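Local atomic coordinates of extracellular solute-binding protein, family 7 (Colwellia psychrerythraea, PDB entry 4PET), a protein that binds pyruvate together with a calcium ion and probably serves as the periplasmic solute receptor of a TRAP transporter. Residues Trp157-Ile162 and His224-Tyr229; Leu171-Pro176 and Ala209-Gly214. One frame throughout, in Å; residues are numbered along the deposited sequence.

Contact 1. Residues Trp157-Ile162 and His224-Tyr229; sequences WFKKEI and HKIAPY
Antiparallel pairing of strand 156-158 with the start of strand 229-231, in a mixed sheet of this solute-binding fold, joins Phe-158 and Tyr-229 as a hydrogen-bonded pair. Phe-158 N donates to Tyr-229 O at 2.9 Å, and Tyr-229 N returns the bond to Phe-158 O at 3.1 Å. Past the strand, the chain passes the Tyr-229 ring: Lys-159 O lies near the ring plane at the CE2 edge, and Glu-161 comes over a face. Glu-161 CG sits 3.5 Å from the Tyr-229 ring centroid, 15° off the normal, a CH-pi contact, while its carboxylate stacks with the phenol, the two planes only 4° apart. Water 1 joins Tyr-229 OH to Glu-161 OE1, the latter weakly; Glu-161 OE2 forms a salt bridge with Arg-297 of the adjoining strand 295-297. With an alanine in place of Tyr-229, the face under Glu-161 and the phenol end of the water link are gone, and Glu-161 CG is likely to be less restrained despite the Arg-297 salt bridge. Lys-159 bends at its last torsion (chi4 -68°), which turns NZ back to a weak hydrogen bond with Ile-226 O. The Trp-157 indole, its NE1 bonded to Asp-218, lies alongside His-224, CZ3 being 3.6 Å from His-224 CB. Near the plane of that indole, Trp-157 CE3 meets Ala-227 O at 3.2 Å.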
# COMPACT_ATOMS: atom_id res chain seq x y z
N TRP A 157 -13.67 9.50 -19.43
CA TRP A 157 -13.93 9.27 -20.82
C TRP A 157 -14.86 10.36 -21.39
O TRP A 157 -15.94 10.62 -20.87
CB TRP A 157 -14.58 7.91 -20.95
CG TRP A 157 -13.73 6.79 -20.50
CD1 TRP A 157 -13.70 6.23 -19.25
CD2 TRP A 157 -12.78 6.06 -21.29
NE1 TRP A 157 -12.78 5.20 -19.21
CE2 TRP A 157 -12.22 5.07 -20.46
CE3 TRP A 157 -12.37 6.13 -22.62
CZ2 TRP A 157 -11.25 4.16 -20.92
CZ3 TRP A 157 -11.41 5.23 -23.07
CH2 TRP A 157 -10.87 4.27 -22.23
N PHE A 158 -14.43 10.98 -22.47
CA PHE A 158 -15.06 12.18 -22.99
C PHE A 158 -15.29 11.99 -24.46
O PHE A 158 -14.42 11.47 -25.18
CB PHE A 158 -14.15 13.39 -22.75
CG PHE A 158 -14.08 13.81 -21.31
CD1 PHE A 158 -13.40 13.03 -20.39
CD2 PHE A 158 -14.74 14.96 -20.88
CE1 PHE A 158 -13.35 13.40 -19.04
CE2 PHE A 158 -14.69 15.35 -19.53
CZ PHE A 158 -14.00 14.57 -18.61
N LYS A 159 -16.46 12.40 -24.92
CA LYS A 159 -16.77 12.38 -26.34
C LYS A 159 -16.08 13.49 -27.10
O LYS A 159 -15.79 13.35 -28.31
CB LYS A 159 -18.27 12.49 -26.57
CG LYS A 159 -19.06 11.29 -26.10
CD LYS A 159 -20.56 11.59 -26.20
CE LYS A 159 -21.43 10.40 -25.83
NZ LYS A 159 -21.30 9.32 -26.83
N LYS A 160 -15.83 14.61 -26.42
CA LYS A 160 -15.18 15.77 -27.05
C LYS A 160 -14.13 16.27 -26.10
O LYS A 160 -14.28 16.14 -24.88
CB LYS A 160 -16.18 16.91 -27.31
CG LYS A 160 -17.56 16.48 -27.75
CD LYS A 160 -17.55 15.88 -29.15
CE LYS A 160 -18.97 15.76 -29.72
NZ LYS A 160 -19.96 15.17 -28.76
N GLU A 161 -13.07 16.87 -26.65
CA GLU A 161 -11.98 17.34 -25.81
C GLU A 161 -12.38 18.57 -25.01
O GLU A 161 -13.17 19.41 -25.47
CB GLU A 161 -10.72 17.65 -26.63
CG GLU A 161 -10.07 16.44 -27.28
CD GLU A 161 -9.20 16.83 -28.47
OE1 GLU A 161 -9.77 17.15 -29.55
OE2 GLU A 161 -7.96 16.83 -28.33
N ILE A 162 -11.82 18.66 -23.81
CA ILE A 162 -11.98 19.82 -22.96
C ILE A 162 -10.84 20.80 -23.21
O ILE A 162 -9.72 20.58 -22.76
CB ILE A 162 -11.95 19.38 -21.49
CG1 ILE A 162 -13.12 18.45 -21.18
CG2 ILE A 162 -11.93 20.58 -20.55
CD1 ILE A 162 -14.50 19.07 -21.45
N HIS A 224 -14.80 3.20 -24.13
CA HIS A 224 -13.94 3.57 -25.23
C HIS A 224 -14.66 3.53 -26.61
O HIS A 224 -14.26 4.26 -27.50
CB HIS A 224 -12.68 2.68 -25.27
CG HIS A 224 -13.00 1.24 -25.52
ND1 HIS A 224 -12.99 0.68 -26.77
CD2 HIS A 224 -13.38 0.26 -24.67
CE1 HIS A 224 -13.33 -0.59 -26.69
NE2 HIS A 224 -13.59 -0.87 -25.43
N LYS A 225 -15.68 2.68 -26.78
CA LYS A 225 -16.41 2.57 -28.06
C LYS A 225 -17.08 3.85 -28.54
O LYS A 225 -17.26 4.07 -29.77
CB LYS A 225 -17.49 1.48 -28.00
CG LYS A 225 -16.93 0.07 -27.85
CD LYS A 225 -18.01 -0.98 -27.92
CE LYS A 225 -17.41 -2.38 -27.90
NZ LYS A 225 -18.46 -3.44 -27.91
N ILE A 226 -17.47 4.69 -27.59
CA ILE A 226 -18.24 5.88 -27.90
C ILE A 226 -17.68 7.15 -27.28
O ILE A 226 -18.19 8.24 -27.54
CB ILE A 226 -19.71 5.68 -27.46
CG1 ILE A 226 -19.79 5.33 -25.97
CG2 ILE A 226 -20.33 4.57 -28.27
CD1 ILE A 226 -21.19 5.15 -25.47
N ALA A 227 -16.66 7.02 -26.44
CA ALA A 227 -15.97 8.17 -25.90
C ALA A 227 -14.47 7.91 -26.03
O ALA A 227 -13.90 7.19 -25.22
CB ALA A 227 -16.33 8.38 -24.46
N PRO A 228 -13.84 8.49 -27.05
CA PRO A 228 -12.45 8.16 -27.33
C PRO A 228 -11.39 8.94 -26.56
O PRO A 228 -10.23 8.52 -26.64
CB PRO A 228 -12.32 8.46 -28.82
CG PRO A 228 -13.31 9.53 -29.07
CD PRO A 228 -14.45 9.28 -28.12
N TYR A 229 -11.73 10.06 -25.90
CA TYR A 229 -10.71 10.83 -25.17
C TYR A 229 -10.63 10.38 -23.72
O TYR A 229 -11.63 10.43 -22.99
CB TYR A 229 -11.00 12.34 -25.28
CG TYR A 229 -11.08 12.79 -26.73
CD1 TYR A 229 -9.93 12.94 -27.49
CD2 TYR A 229 -12.30 13.02 -27.36
CE1 TYR A 229 -9.98 13.34 -28.82
CE2 TYR A 229 -12.36 13.41 -28.71
CZ TYR A 229 -11.18 13.56 -29.42
OH TYR A 229 -11.20 13.93 -30.75
O HOH W 1 -8.23 14.87 -31.28

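Contact 2. Residues Leu171-Pro176 and Ala209-Gly214; sequences LKMRIP and ALEWVG. With CA (calcium ion), chain E; PYR (pyruvic acid), chain D.
Arg-174 and Glu-211 meet around pyruvate and calcium, each holding a different part of the site. The Arg-174 guanidinium faces the pyruvate carboxylate edge-on with two bonds, NH1 to PYR O at 2.7 Å and NH2, almost straight, to PYR OXT at 2.9 Å. Calcium is chelated by both carboxylate oxygens of Glu-211, OE1 at 2.5 Å and OE2 at 2.4 Å, and takes Trp-212 O and the pyruvate atoms O and O3; Gln-153 and Glu-236 complete its shell. PYR O serves the metal and the arginine together, so the two positive charges probably polarise the carboxylate. The Trp-212 indole turns a face to pyruvate CB and its CE3 edge to a face of the guanidinium, 3.6 Å from Arg-174 NH1.

A turn about CB-CG of Arg-174 (chi2 -91°) brings NH1 also to Glu-211 O at 2.9 Å, a donor tilted from that carbonyl's plane. NE is held by Ile-193 O, which helps fix the rotation of the group. Glu-211 bends too (chi2 79°), its chain crossing that of Ile-175 at about a right angle, CG against Ile-175 CG1 and OE1 against Pro-176 CD. Further out, parallel strands set the register: Glu-211 N bonds Arg-174 O at 3.0 Å, and Arg-174 N bonds Ala-209 O. An arginine gripping a substrate carboxylate from a strand end is characteristic of the TRAP (DctP) solute-binding site.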
# COMPACT_ATOMS: atom_id res chain seq x y z
N LEU A 171 -21.81 20.71 -19.17
CA LEU A 171 -21.31 19.36 -19.37
C LEU A 171 -21.98 18.40 -18.40
O LEU A 171 -21.79 18.52 -17.16
CB LEU A 171 -19.80 19.29 -19.12
CG LEU A 171 -19.21 17.91 -19.36
CD1 LEU A 171 -19.29 17.55 -20.83
CD2 LEU A 171 -17.79 17.83 -18.88
N LYS A 172 -22.72 17.43 -18.95
CA LYS A 172 -23.32 16.36 -18.15
C LYS A 172 -22.36 15.24 -17.91
O LYS A 172 -22.03 14.52 -18.85
CB LYS A 172 -24.56 15.82 -18.85
CG LYS A 172 -25.69 16.88 -18.97
CD LYS A 172 -26.90 16.36 -19.70
CE LYS A 172 -26.60 15.95 -21.14
NZ LYS A 172 -26.32 17.14 -21.97
N MSE A 173 -21.92 15.06 -16.67
CA MSE A 173 -20.87 14.09 -16.42
C MSE A 173 -21.16 13.22 -15.20
O MSE A 173 -21.48 13.73 -14.14
CB MSE A 173 -19.52 14.81 -16.22
CG MSE A 173 -18.39 13.88 -15.89
SE MSE A 173 -16.64 14.76 -15.73
CE MSE A 173 -15.61 13.14 -15.62
N ARG A 174 -21.02 11.90 -15.35
CA ARG A 174 -21.03 11.04 -14.19
C ARG A 174 -19.70 11.12 -13.45
O ARG A 174 -18.65 10.71 -13.97
CB ARG A 174 -21.35 9.59 -14.56
CG ARG A 174 -21.56 8.72 -13.38
CD ARG A 174 -20.27 8.05 -12.92
NE ARG A 174 -20.49 7.37 -11.66
CZ ARG A 174 -19.54 6.92 -10.84
NH1 ARG A 174 -18.27 7.05 -11.14
NH2 ARG A 174 -19.89 6.35 -9.71
N ILE A 175 -19.75 11.69 -12.24
CA ILE A 175 -18.59 11.85 -11.38
C ILE A 175 -19.10 12.06 -9.95
O ILE A 175 -19.89 12.96 -9.71
CB ILE A 175 -17.71 13.02 -11.85
CG1 ILE A 175 -16.42 13.12 -11.02
CG2 ILE A 175 -18.54 14.35 -11.90
CD1 ILE A 175 -15.44 14.13 -11.58
N PRO A 176 -18.66 11.20 -9.01
CA PRO A 176 -19.13 11.29 -7.62
C PRO A 176 -18.30 12.21 -6.72
O PRO A 176 -17.31 12.86 -7.14
CB PRO A 176 -19.01 9.85 -7.14
CG PRO A 176 -17.75 9.33 -7.89
CD PRO A 176 -17.70 10.09 -9.19
N ALA A 209 -19.96 12.69 -20.64
CA ALA A 209 -18.66 12.18 -20.20
C ALA A 209 -18.88 11.45 -18.89
O ALA A 209 -19.94 11.62 -18.25
CB ALA A 209 -17.72 13.32 -20.00
N LEU A 210 -17.90 10.67 -18.48
CA LEU A 210 -17.99 9.99 -17.20
C LEU A 210 -16.60 9.65 -16.76
O LEU A 210 -15.66 9.60 -17.57
CB LEU A 210 -18.84 8.72 -17.29
CG LEU A 210 -18.37 7.58 -18.22
CD1 LEU A 210 -17.30 6.69 -17.57
CD2 LEU A 210 -19.58 6.75 -18.58
N GLU A 211 -16.46 9.38 -15.47
CA GLU A 211 -15.27 8.72 -14.99
C GLU A 211 -15.73 7.51 -14.21
O GLU A 211 -16.86 7.47 -13.69
CB GLU A 211 -14.38 9.69 -14.20
CG GLU A 211 -14.90 10.16 -12.87
CD GLU A 211 -14.69 9.10 -11.79
OE1 GLU A 211 -15.66 8.72 -11.12
OE2 GLU A 211 -13.54 8.62 -11.63
N TRP A 212 -14.89 6.48 -14.18
CA TRP A 212 -15.18 5.33 -13.35
C TRP A 212 -13.97 5.06 -12.45
O TRP A 212 -13.95 5.57 -11.33
CB TRP A 212 -15.65 4.13 -14.18
CG TRP A 212 -15.81 2.90 -13.37
CD1 TRP A 212 -15.11 1.74 -13.51
CD2 TRP A 212 -16.69 2.72 -12.27
NE1 TRP A 212 -15.49 0.84 -12.56
CE2 TRP A 212 -16.47 1.41 -11.78
CE3 TRP A 212 -17.65 3.52 -11.65
CZ2 TRP A 212 -17.18 0.89 -10.71
CZ3 TRP A 212 -18.35 3.00 -10.58
CH2 TRP A 212 -18.11 1.70 -10.11
N VAL A 213 -12.97 4.31 -12.94
CA VAL A 213 -11.77 4.05 -12.14
C VAL A 213 -10.47 4.29 -12.88
O VAL A 213 -9.64 5.12 -12.48
CB VAL A 213 -11.79 2.61 -11.58
CG1 VAL A 213 -10.45 2.30 -10.90
CG2 VAL A 213 -12.97 2.43 -10.60
N GLY A 214 -10.29 3.56 -13.97
CA GLY A 214 -9.01 3.53 -14.65
C GLY A 214 -8.88 2.26 -15.45
O GLY A 214 -9.85 1.52 -15.65
CA CA E . -14.24 7.29 -9.73
C PYR D . -16.64 5.52 -8.36
O PYR D . -16.49 6.52 -9.19
OXT PYR D . -17.86 5.23 -8.01
CA PYR D . -15.53 4.76 -7.94
O3 PYR D . -14.30 5.18 -8.13
CB PYR D . -15.71 3.41 -7.32

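Contacts 1 and 2 have centres about 11 Å apart and belong to one mixed sheet, in which strand 209-210 lies between strands 172-174 and 156-158, with strand 229-231 next. Along the chain, contact 2 is nested within the loop closed by contact 1: 157-162 comes first, then 171-176, 209-214 and 224-229. A probable hydrogen bond from Trp-157 N to Leu-210 O, 2.7 Å, joins the two, and the Phe-158 ring packs on Ala-209 and Met-173. The parallel pair of contact 2 leads into the pyruvate and calcium pocket, whereas the antiparallel pair of contact 1 continues the same sheet beyond strand 209-210, the Trp-157 side chain about 10 Å from calcium and pyruvate.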